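Local coordinates for protein CTP:phosphocholine Cytidylyltransferase (Streptococcus pneumoniae, PDB 1JYK) that catalyses the transfer of a cytidylyl group from CTP to phosphocholine, yielding CDP-choline and pyrophosphate, at residues 73-78 with 93-98; 110-115 with 196-201; 145-150 with 178-183. All coordinates share one frame; numbering follows the deposited sequence.

From the N terminus, contact 1 comes first: strand 74-78 leads through helix 87-92 into strand 95-98, and the pairing of the two strands closes a short loop. Helix 108-112 follows soon after and opens contact 2, which closes a much longer loop, of 80 residues, when helix 187-201 packs against it. Contact 3 is nested inside that loop, joining strand 142-149 to the run leading into strand 182-185, which directly precedes helix 187-201. Contacts 1 and 2 touch, with Ile75 and Ile77 lying against Val114 and Ile77 also against Ser110. Contacts 1 and 3 reach the same mixed sheet on opposite sides of the chain's centre, their centres about 23 Å apart.

Contact 1: residues 73-78 with 93-98; sequences DIIIIV and GVRLVF
Strands 74-78 and 95-98 run parallel with their axes 4.7 Å apart at closest approach, setting Ile75 beside Arg95, Ile76 beside Leu96, Ile77 beside Val97 and Val78 beside Phe98. Arg95 and Val97 supply the backbone bonds of the second strand: Arg95 N donates to Ile74 O at 2.8 Å while Arg95 O receives Ile76 N, and Val97 does the same with Ile76 O and Val78 N. On the face carrying Ile75 and Val97, their CG2 methyls press together at 3.5 Å. Arg95 lies alongside Ile75, and the bend at its chi3 (-71°) brings NH2 within 3.3 Å of Ile75 CD1. That NH2 also makes a weak bond, part of a salt bridge, to Asp73 OD1 at 3.3 Å. The carboxylate stands at the guanidinium edge with the two planes 38° apart, and its other oxygen, OD2, pairs with Arg25. Together the strands and helix 87-92 form a beta-alpha-beta unit of the nucleotidyltransferase sheet, which pairs strand 74-78 with strand 27-32 on its other flank. Leu88 of that helix covers Ile76 and Val94 on the opposite face, where Ile76 CD1 meets Val94 CG2 at 3.9 Å. Leu96 turns CD2 back onto Ile76 CB, also 3.9 Å away. At the C-terminal end Phe98 offers its ring edge, through CD2, to Val78 O at 3.5 Å, and Lys82 makes a cation-pi contact with the ring.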
loop_
_atom_site.group_PDB
_atom_site.type_symbol
_atom_site.label_atom_id
_atom_site.label_comp_id
_atom_site.label_asym_id
_atom_site.label_seq_id
_atom_site.Cartn_x
_atom_site.Cartn_y
_atom_site.Cartn_z
ATOM N N ASP A 73 9.316 7.558 10.561
ATOM C CA ASP A 73 8.024 7.560 11.230
ATOM C C ASP A 73 7.200 6.563 10.434
ATOM O O ASP A 73 6.570 6.914 9.431
ATOM C CB ASP A 73 7.381 8.942 11.180
ATOM C CG ASP A 73 6.039 8.982 11.877
ATOM O OD1 ASP A 73 5.592 7.932 12.389
ATOM O OD2 ASP A 73 5.421 10.064 11.913
ATOM N N ILE A 74 7.223 5.315 10.892
ATOM C CA ILE A 74 6.527 4.226 10.226
ATOM C C ILE A 74 5.420 3.615 11.082
ATOM O O ILE A 74 5.642 3.208 12.226
ATOM C CB ILE A 74 7.546 3.133 9.815
ATOM C CG1 ILE A 74 8.596 3.749 8.884
ATOM C CG2 ILE A 74 6.835 1.951 9.152
ATOM C CD1 ILE A 74 9.851 2.932 8.766
ATOM N N ILE A 75 4.222 3.565 10.506
ATOM C CA ILE A 75 3.048 3.015 11.170
ATOM C C ILE A 75 2.598 1.773 10.408
ATOM O O ILE A 75 2.415 1.812 9.188
ATOM C CB ILE A 75 1.880 4.039 11.195
ATOM C CG1 ILE A 75 2.347 5.350 11.843
ATOM C CG2 ILE A 75 0.692 3.466 11.955
ATOM C CD1 ILE A 75 1.364 6.507 11.697
ATOM N N ILE A 76 2.434 0.665 11.120
ATOM C CA ILE A 76 2.006 -0.568 10.486
ATOM C C ILE A 76 0.630 -0.975 10.992
ATOM O O ILE A 76 0.417 -1.095 12.201
ATOM C CB ILE A 76 3.002 -1.714 10.760
ATOM C CG1 ILE A 76 4.416 -1.269 10.388
ATOM C CG2 ILE A 76 2.599 -2.955 9.977
ATOM C CD1 ILE A 76 5.467 -2.324 10.627
ATOM N N ILE A 77 -0.308 -1.161 10.067
ATOM C CA ILE A 77 -1.647 -1.591 10.427
ATOM C C ILE A 77 -1.614 -3.118 10.518
ATOM O O ILE A 77 -1.359 -3.801 9.525
ATOM C CB ILE A 77 -2.693 -1.173 9.366
ATOM C CG1 ILE A 77 -2.546 0.314 9.026
ATOM C CG2 ILE A 77 -4.091 -1.475 9.888
ATOM C CD1 ILE A 77 -2.496 1.229 10.239
ATOM N N VAL A 78 -1.869 -3.648 11.710
ATOM C CA VAL A 78 -1.855 -5.091 11.922
ATOM C C VAL A 78 -3.232 -5.597 12.336
ATOM O O VAL A 78 -4.077 -4.824 12.799
ATOM C CB VAL A 78 -0.807 -5.499 13.013
ATOM C CG1 VAL A 78 0.578 -5.010 12.613
ATOM C CG2 VAL A 78 -1.197 -4.922 14.378
ATOM N N GLY A 93 11.648 0.637 15.549
ATOM C CA GLY A 93 11.034 1.835 16.088
ATOM C C GLY A 93 9.699 2.147 15.429
ATOM O O GLY A 93 9.219 3.283 15.481
ATOM N N VAL A 94 9.086 1.139 14.810
ATOM C CA VAL A 94 7.795 1.342 14.152
ATOM C C VAL A 94 6.653 1.366 15.161
ATOM O O VAL A 94 6.803 0.922 16.304
ATOM C CB VAL A 94 7.499 0.227 13.122
ATOM C CG1 VAL A 94 8.622 0.154 12.101
ATOM C CG2 VAL A 94 7.313 -1.108 13.835
ATOM N N ARG A 95 5.515 1.900 14.736
ATOM C CA ARG A 95 4.337 1.943 15.589
ATOM C C ARG A 95 3.349 0.942 15.005
ATOM O O ARG A 95 3.197 0.863 13.786
ATOM C CB ARG A 95 3.713 3.339 15.585
ATOM C CG ARG A 95 4.377 4.337 16.529
ATOM C CD ARG A 95 3.514 5.584 16.679
ATOM N NE ARG A 95 3.505 6.399 15.462
ATOM C CZ ARG A 95 2.735 7.469 15.282
ATOM N NH1 ARG A 95 1.910 7.860 16.243
ATOM N NH2 ARG A 95 2.798 8.153 14.144
ATOM N N LEU A 96 2.693 0.168 15.858
ATOM C CA LEU A 96 1.722 -0.810 15.382
ATOM C C LEU A 96 0.320 -0.345 15.744
ATOM O O LEU A 96 0.088 0.106 16.865
ATOM C CB LEU A 96 1.991 -2.188 16.004
ATOM C CG LEU A 96 3.404 -2.772 15.841
ATOM C CD1 LEU A 96 3.482 -4.142 16.503
ATOM C CD2 LEU A 96 3.752 -2.884 14.360
ATOM N N VAL A 97 -0.602 -0.431 14.787
ATOM C CA VAL A 97 -1.992 -0.041 15.016
ATOM C C VAL A 97 -2.890 -1.237 14.701
ATOM O O VAL A 97 -2.930 -1.726 13.565
ATOM C CB VAL A 97 -2.391 1.162 14.141
ATOM C CG1 VAL A 97 -3.850 1.524 14.378
ATOM C CG2 VAL A 97 -1.502 2.340 14.463
ATOM N N PHE A 98 -3.605 -1.706 15.718
ATOM C CA PHE A 98 -4.480 -2.864 15.582
ATOM C C PHE A 98 -5.821 -2.569 14.926
ATOM O O PHE A 98 -6.554 -1.688 15.355
ATOM C CB PHE A 98 -4.712 -3.488 16.965
ATOM C CG PHE A 98 -5.602 -4.702 16.951
ATOM C CD1 PHE A 98 -6.467 -4.950 18.009
ATOM C CD2 PHE A 98 -5.572 -5.599 15.888
ATOM C CE1 PHE A 98 -7.288 -6.074 18.009
ATOM C CE2 PHE A 98 -6.391 -6.728 15.879
ATOM C CZ PHE A 98 -7.249 -6.965 16.940
HETATM O O HOH W 1 8.181 4.862 13.789
#

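Contact 2: residues 110-115 with 196-201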
loop_
_atom_site.group_PDB
_atom_site.type_symbol
_atom_site.label_atom_id
_atom_site.label_comp_id
_atom_site.label_asym_id
_atom_site.label_seq_id
_atom_site.Cartn_x
_atom_site.Cartn_y
_atom_site.Cartn_z
ATOM N N SER A 110 -8.673 0.117 7.464
ATOM C CA SER A 110 -7.290 0.114 7.912
ATOM C C SER A 110 -6.763 1.541 7.821
ATOM O O SER A 110 -6.094 2.031 8.728
ATOM C CB SER A 110 -6.459 -0.808 7.032
ATOM O OG SER A 110 -6.640 -2.158 7.422
ATOM N N LEU A 111 -7.067 2.213 6.716
ATOM C CA LEU A 111 -6.629 3.588 6.549
ATOM C C LEU A 111 -7.447 4.517 7.451
ATOM O O LEU A 111 -6.928 5.528 7.930
ATOM C CB LEU A 111 -6.760 4.028 5.088
ATOM C CG LEU A 111 -6.166 5.407 4.765
ATOM C CD1 LEU A 111 -4.696 5.460 5.158
ATOM C CD2 LEU A 111 -6.322 5.685 3.282
ATOM N N TYR A 112 -8.719 4.186 7.677
ATOM C CA TYR A 112 -9.565 5.013 8.545
ATOM C C TYR A 112 -8.918 5.185 9.923
ATOM O O TYR A 112 -8.870 6.295 10.466
ATOM C CB TYR A 112 -10.953 4.389 8.733
ATOM C CG TYR A 112 -11.817 5.208 9.666
ATOM C CD1 TYR A 112 -12.478 6.349 9.207
ATOM C CD2 TYR A 112 -11.894 4.907 11.027
ATOM C CE1 TYR A 112 -13.191 7.183 10.075
ATOM C CE2 TYR A 112 -12.604 5.734 11.913
ATOM C CZ TYR A 112 -13.247 6.875 11.427
ATOM O OH TYR A 112 -13.934 7.719 12.285
ATOM N N LEU A 113 -8.410 4.080 10.470
ATOM C CA LEU A 113 -7.775 4.076 11.786
ATOM C C LEU A 113 -6.598 5.044 11.920
ATOM O O LEU A 113 -6.272 5.467 13.024
ATOM C CB LEU A 113 -7.329 2.655 12.140
ATOM C CG LEU A 113 -8.490 1.671 12.322
ATOM C CD1 LEU A 113 -7.973 0.241 12.297
ATOM C CD2 LEU A 113 -9.203 1.963 13.635
ATOM N N VAL A 114 -5.965 5.401 10.807
ATOM C CA VAL A 114 -4.839 6.334 10.851
ATOM C C VAL A 114 -5.047 7.496 9.883
ATOM O O VAL A 114 -4.087 8.118 9.427
ATOM C CB VAL A 114 -3.499 5.618 10.498
ATOM C CG1 VAL A 114 -3.130 4.640 11.601
ATOM C CG2 VAL A 114 -3.624 4.887 9.164
ATOM N N LYS A 115 -6.309 7.807 9.598
ATOM C CA LYS A 115 -6.626 8.868 8.655
ATOM C C LYS A 115 -5.935 10.194 8.920
ATOM O O LYS A 115 -5.531 10.880 7.981
ATOM C CB LYS A 115 -8.143 9.081 8.579
ATOM C CG LYS A 115 -8.786 9.642 9.838
ATOM C CD LYS A 115 -10.298 9.454 9.775
ATOM C CE LYS A 115 -10.988 10.022 11.003
ATOM N NZ LYS A 115 -11.240 11.473 10.850
ATOM N N PHE A 196 -13.538 12.708 2.695
ATOM C CA PHE A 196 -14.256 11.677 1.949
ATOM C C PHE A 196 -14.366 10.427 2.817
ATOM O O PHE A 196 -15.376 9.716 2.787
ATOM C CB PHE A 196 -13.514 11.317 0.654
ATOM C CG PHE A 196 -13.338 12.469 -0.291
ATOM C CD1 PHE A 196 -12.238 12.518 -1.142
ATOM C CD2 PHE A 196 -14.264 13.511 -0.330
ATOM C CE1 PHE A 196 -12.057 13.590 -2.020
ATOM C CE2 PHE A 196 -14.094 14.585 -1.201
ATOM C CZ PHE A 196 -12.986 14.625 -2.048
ATOM N N ILE A 197 -13.315 10.163 3.587
ATOM C CA ILE A 197 -13.283 9.004 4.470
ATOM C C ILE A 197 -14.334 9.169 5.567
ATOM O O ILE A 197 -15.108 8.246 5.835
ATOM C CB ILE A 197 -11.887 8.838 5.122
ATOM C CG1 ILE A 197 -10.904 8.251 4.099
ATOM C CG2 ILE A 197 -11.993 7.961 6.370
ATOM C CD1 ILE A 197 -9.451 8.264 4.548
ATOM N N ASP A 198 -14.352 10.347 6.188
ATOM C CA ASP A 198 -15.307 10.635 7.259
ATOM C C ASP A 198 -16.713 10.405 6.737
ATOM O O ASP A 198 -17.503 9.691 7.348
ATOM C CB ASP A 198 -15.186 12.085 7.724
ATOM C CG ASP A 198 -13.920 12.344 8.515
ATOM O OD1 ASP A 198 -13.528 13.522 8.615
ATOM O OD2 ASP A 198 -13.319 11.379 9.033
ATOM N N LYS A 199 -17.012 11.009 5.591
ATOM C CA LYS A 199 -18.330 10.882 4.972
ATOM C C LYS A 199 -18.725 9.441 4.677
ATOM O O LYS A 199 -19.854 9.040 4.950
ATOM C CB LYS A 199 -18.394 11.701 3.675
ATOM C CG LYS A 199 -19.724 11.592 2.924
ATOM C CD LYS A 199 -19.643 12.257 1.551
ATOM C CE LYS A 199 -19.720 13.783 1.657
ATOM N NZ LYS A 199 -20.232 14.418 0.405
ATOM N N ALA A 200 -17.805 8.658 4.118
ATOM C CA ALA A 200 -18.108 7.270 3.797
ATOM C C ALA A 200 -18.359 6.438 5.051
ATOM O O ALA A 200 -19.291 5.629 5.095
ATOM C CB ALA A 200 -16.966 6.662 2.987
ATOM N N TYR A 201 -17.526 6.638 6.069
ATOM C CA TYR A 201 -17.641 5.888 7.317
ATOM C C TYR A 201 -18.967 6.136 8.040
ATOM O O TYR A 201 -19.495 5.245 8.707
ATOM C CB TYR A 201 -16.478 6.251 8.241
ATOM C CG TYR A 201 -16.351 5.381 9.477
ATOM C CD1 TYR A 201 -16.239 3.992 9.373
ATOM C CD2 TYR A 201 -16.315 5.950 10.754
ATOM C CE1 TYR A 201 -16.092 3.189 10.510
ATOM C CE2 TYR A 201 -16.168 5.159 11.896
ATOM C CZ TYR A 201 -16.055 3.781 11.768
ATOM O OH TYR A 201 -15.895 2.991 12.887
#
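Tyr112 makes the largest share of this contact, its ring lying against that of Tyr201 and its edge against Ile197 where helix 108-112 meets the end of helix 187-201. Packing is tightest at two points on the Tyr112 ring: CD1 meets Ile197 CG2 at 3.3 Å, and CZ comes equally close to Tyr201 CD2. The two rings overlap obliquely, centroids 4.0 Å apart and planes 31° from each other; Tyr201 CG stands over one face of Tyr112 and Tyr112 CE2 over one face of Tyr201, both off-centre toward the rim. Phe206 meets the Tyr201 ring edge-to-face. On the buried side, Leu111 CD2 touches Ile197 CD1 more loosely at 4.2 Å, and Met214 and Phe108 also pack on Ile197. The outer side, partly exposed, holds the tyrosine pair and a charged bond. There Lys115, last residue of the type I turn that starts at Tyr112, leaves its backbone with CG between N and the carbonyl carbon (chi1 67°) and bends again at chi4. Its NZ thus reaches the syn lone pair of Asp198 OD2 at 2.8 Å. Side chains alone join the segments, through apolar and aromatic contact plus this direct ion pair, whose strength partial exposure would probably temper.

Contact 3: residues 145-150 with 178-183; sequences FSVYRE and ILSGVS
Ile178 O is gripped by two serine hydroxyls reaching it from opposite faces of its carbonyl plane: Ser146 OG donates at 2.8 Å and Ser180 OG at 2.9 Å. The bonds belong to an irregular antiparallel pairing in the mixed sheet, where residues 178-181 link strands 176-177 and 182-185 alongside the broken strand 142-149. Ser146 can span the gap because its OG stands anti to its own backbone N (chi1 178°). Ser180 works in both directions, since its OG also accepts Val147 N at 3.0 Å in a nearly straight bond, the hydroxyl standing where a regular strand would present a carbonyl. A water fills in beside it, accepting from Ser180 N and donating to Phe145 O. Backbone pairing resumes on either side of this patch, through Phe145 N to Val182 O at 3.0 Å and, longer, Ile178 N to Val147 O at 3.3 Å. Gly181 turns the chain with a positive phi that favours glycine, and it bonds through its backbone to Asp125. The Phe145 ring meets Val182 in two ways: its edge faces Val182 O in the ring plane, and CD2 packs on Val182 CG1 at 3.9 Å. Ile234, on strand 234-236, touches Val182 and Ser180. At the far end, Ile178 CD1 rests on Arg149 CG, 3.7 Å away. The guanidinium beyond is tethered by Glu236 through NH2 and by Gly231 O and Tyr148 O through NH1, and Val147 CG2 sits 3.6 Å above its plane, directly over the centre of the group.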
loop_
_atom_site.group_PDB
_atom_site.type_symbol
_atom_site.label_atom_id
_atom_site.label_comp_id
_atom_site.label_asym_id
_atom_site.label_seq_id
_atom_site.Cartn_x
_atom_site.Cartn_y
_atom_site.Cartn_z
ATOM N N PHE A 145 3.137 5.285 -7.602
ATOM C CA PHE A 145 4.308 4.689 -8.240
ATOM C C PHE A 145 3.717 3.472 -8.935
ATOM O O PHE A 145 3.324 2.503 -8.284
ATOM C CB PHE A 145 5.347 4.312 -7.185
ATOM C CG PHE A 145 5.973 5.506 -6.533
ATOM C CD1 PHE A 145 7.223 5.965 -6.940
ATOM C CD2 PHE A 145 5.286 6.211 -5.551
ATOM C CE1 PHE A 145 7.784 7.117 -6.381
ATOM C CE2 PHE A 145 5.835 7.362 -4.985
ATOM C CZ PHE A 145 7.088 7.817 -5.404
ATOM N N SER A 146 3.646 3.544 -10.266
ATOM C CA SER A 146 3.010 2.510 -11.075
ATOM C C SER A 146 3.847 1.686 -12.055
ATOM O O SER A 146 4.637 2.231 -12.826
ATOM C CB SER A 146 1.866 3.156 -11.861
ATOM O OG SER A 146 1.234 2.216 -12.707
ATOM N N VAL A 147 3.648 0.371 -12.028
ATOM C CA VAL A 147 4.337 -0.521 -12.949
ATOM C C VAL A 147 3.305 -0.927 -14.005
ATOM O O VAL A 147 2.097 -0.933 -13.737
ATOM C CB VAL A 147 4.856 -1.818 -12.256
ATOM C CG1 VAL A 147 6.021 -1.495 -11.321
ATOM C CG2 VAL A 147 3.724 -2.498 -11.499
ATOM N N TYR A 148 3.777 -1.258 -15.203
ATOM C CA TYR A 148 2.888 -1.691 -16.273
ATOM C C TYR A 148 2.693 -3.205 -16.165
ATOM O O TYR A 148 3.651 -3.947 -15.925
ATOM C CB TYR A 148 3.490 -1.335 -17.639
ATOM C CG TYR A 148 2.740 -1.916 -18.823
ATOM C CD1 TYR A 148 1.660 -1.236 -19.394
ATOM C CD2 TYR A 148 3.110 -3.143 -19.373
ATOM C CE1 TYR A 148 0.969 -1.771 -20.489
ATOM C CE2 TYR A 148 2.430 -3.681 -20.462
ATOM C CZ TYR A 148 1.363 -2.993 -21.015
ATOM O OH TYR A 148 0.689 -3.526 -22.090
ATOM N N ARG A 149 1.456 -3.664 -16.334
ATOM C CA ARG A 149 1.157 -5.089 -16.259
ATOM C C ARG A 149 0.194 -5.518 -17.360
ATOM O O ARG A 149 -0.618 -4.722 -17.836
ATOM C CB ARG A 149 0.530 -5.437 -14.909
ATOM C CG ARG A 149 1.479 -5.363 -13.741
ATOM C CD ARG A 149 2.661 -6.288 -13.934
ATOM N NE ARG A 149 3.578 -6.229 -12.796
ATOM C CZ ARG A 149 4.804 -5.709 -12.840
ATOM N NH1 ARG A 149 5.270 -5.192 -13.977
ATOM N NH2 ARG A 149 5.571 -5.716 -11.748
ATOM N N GLU A 150 0.291 -6.790 -17.746
ATOM C CA GLU A 150 -0.573 -7.378 -18.767
ATOM C C GLU A 150 -1.269 -8.605 -18.173
ATOM O O GLU A 150 -0.903 -9.062 -17.089
ATOM C CB GLU A 150 0.255 -7.776 -19.987
ATOM C CG GLU A 150 0.867 -6.590 -20.696
ATOM C CD GLU A 150 1.548 -6.966 -21.995
ATOM O OE1 GLU A 150 1.663 -6.088 -22.878
ATOM O OE2 GLU A 150 1.968 -8.134 -22.132
ATOM N N ILE A 178 -1.006 0.030 -13.496
ATOM C CA ILE A 178 -1.883 -0.264 -12.373
ATOM C C ILE A 178 -1.507 0.408 -11.060
ATOM O O ILE A 178 -0.406 0.938 -10.902
ATOM C CB ILE A 178 -1.924 -1.799 -12.125
ATOM C CG1 ILE A 178 -0.518 -2.305 -11.769
ATOM C CG2 ILE A 178 -2.405 -2.521 -13.378
ATOM C CD1 ILE A 178 -0.489 -3.661 -11.111
ATOM N N LEU A 179 -2.459 0.415 -10.131
ATOM C CA LEU A 179 -2.209 0.925 -8.784
ATOM C C LEU A 179 -1.351 -0.245 -8.300
ATOM O O LEU A 179 -1.820 -1.389 -8.262
ATOM C CB LEU A 179 -3.518 1.018 -7.996
ATOM C CG LEU A 179 -4.158 2.406 -8.051
ATOM C CD1 LEU A 179 -4.493 2.731 -9.497
ATOM C CD2 LEU A 179 -5.408 2.447 -7.185
ATOM N N SER A 180 -0.100 0.035 -7.957
ATOM C CA SER A 180 0.837 -1.020 -7.590
ATOM C C SER A 180 1.173 -1.286 -6.128
ATOM O O SER A 180 1.973 -2.174 -5.840
ATOM C CB SER A 180 2.138 -0.798 -8.365
ATOM O OG SER A 180 1.857 -0.451 -9.712
ATOM N N GLY A 181 0.592 -0.531 -5.207
ATOM C CA GLY A 181 0.893 -0.785 -3.810
ATOM C C GLY A 181 1.844 0.191 -3.152
ATOM O O GLY A 181 2.248 -0.015 -2.006
ATOM N N VAL A 182 2.239 1.233 -3.879
ATOM C CA VAL A 182 3.108 2.266 -3.327
ATOM C C VAL A 182 2.582 3.597 -3.845
ATOM O O VAL A 182 2.463 3.803 -5.057
ATOM C CB VAL A 182 4.600 2.104 -3.755
ATOM C CG1 VAL A 182 5.443 3.203 -3.111
ATOM C CG2 VAL A 182 5.128 0.732 -3.346
ATOM N N SER A 183 2.240 4.487 -2.922
ATOM C CA SER A 183 1.727 5.802 -3.277
ATOM C C SER A 183 2.091 6.793 -2.177
ATOM O O SER A 183 2.366 6.395 -1.045
ATOM C CB SER A 183 0.200 5.750 -3.462
ATOM O OG SER A 183 -0.479 5.356 -2.275
HETATM O O HOH W 2 0.617 2.619 -7.271
#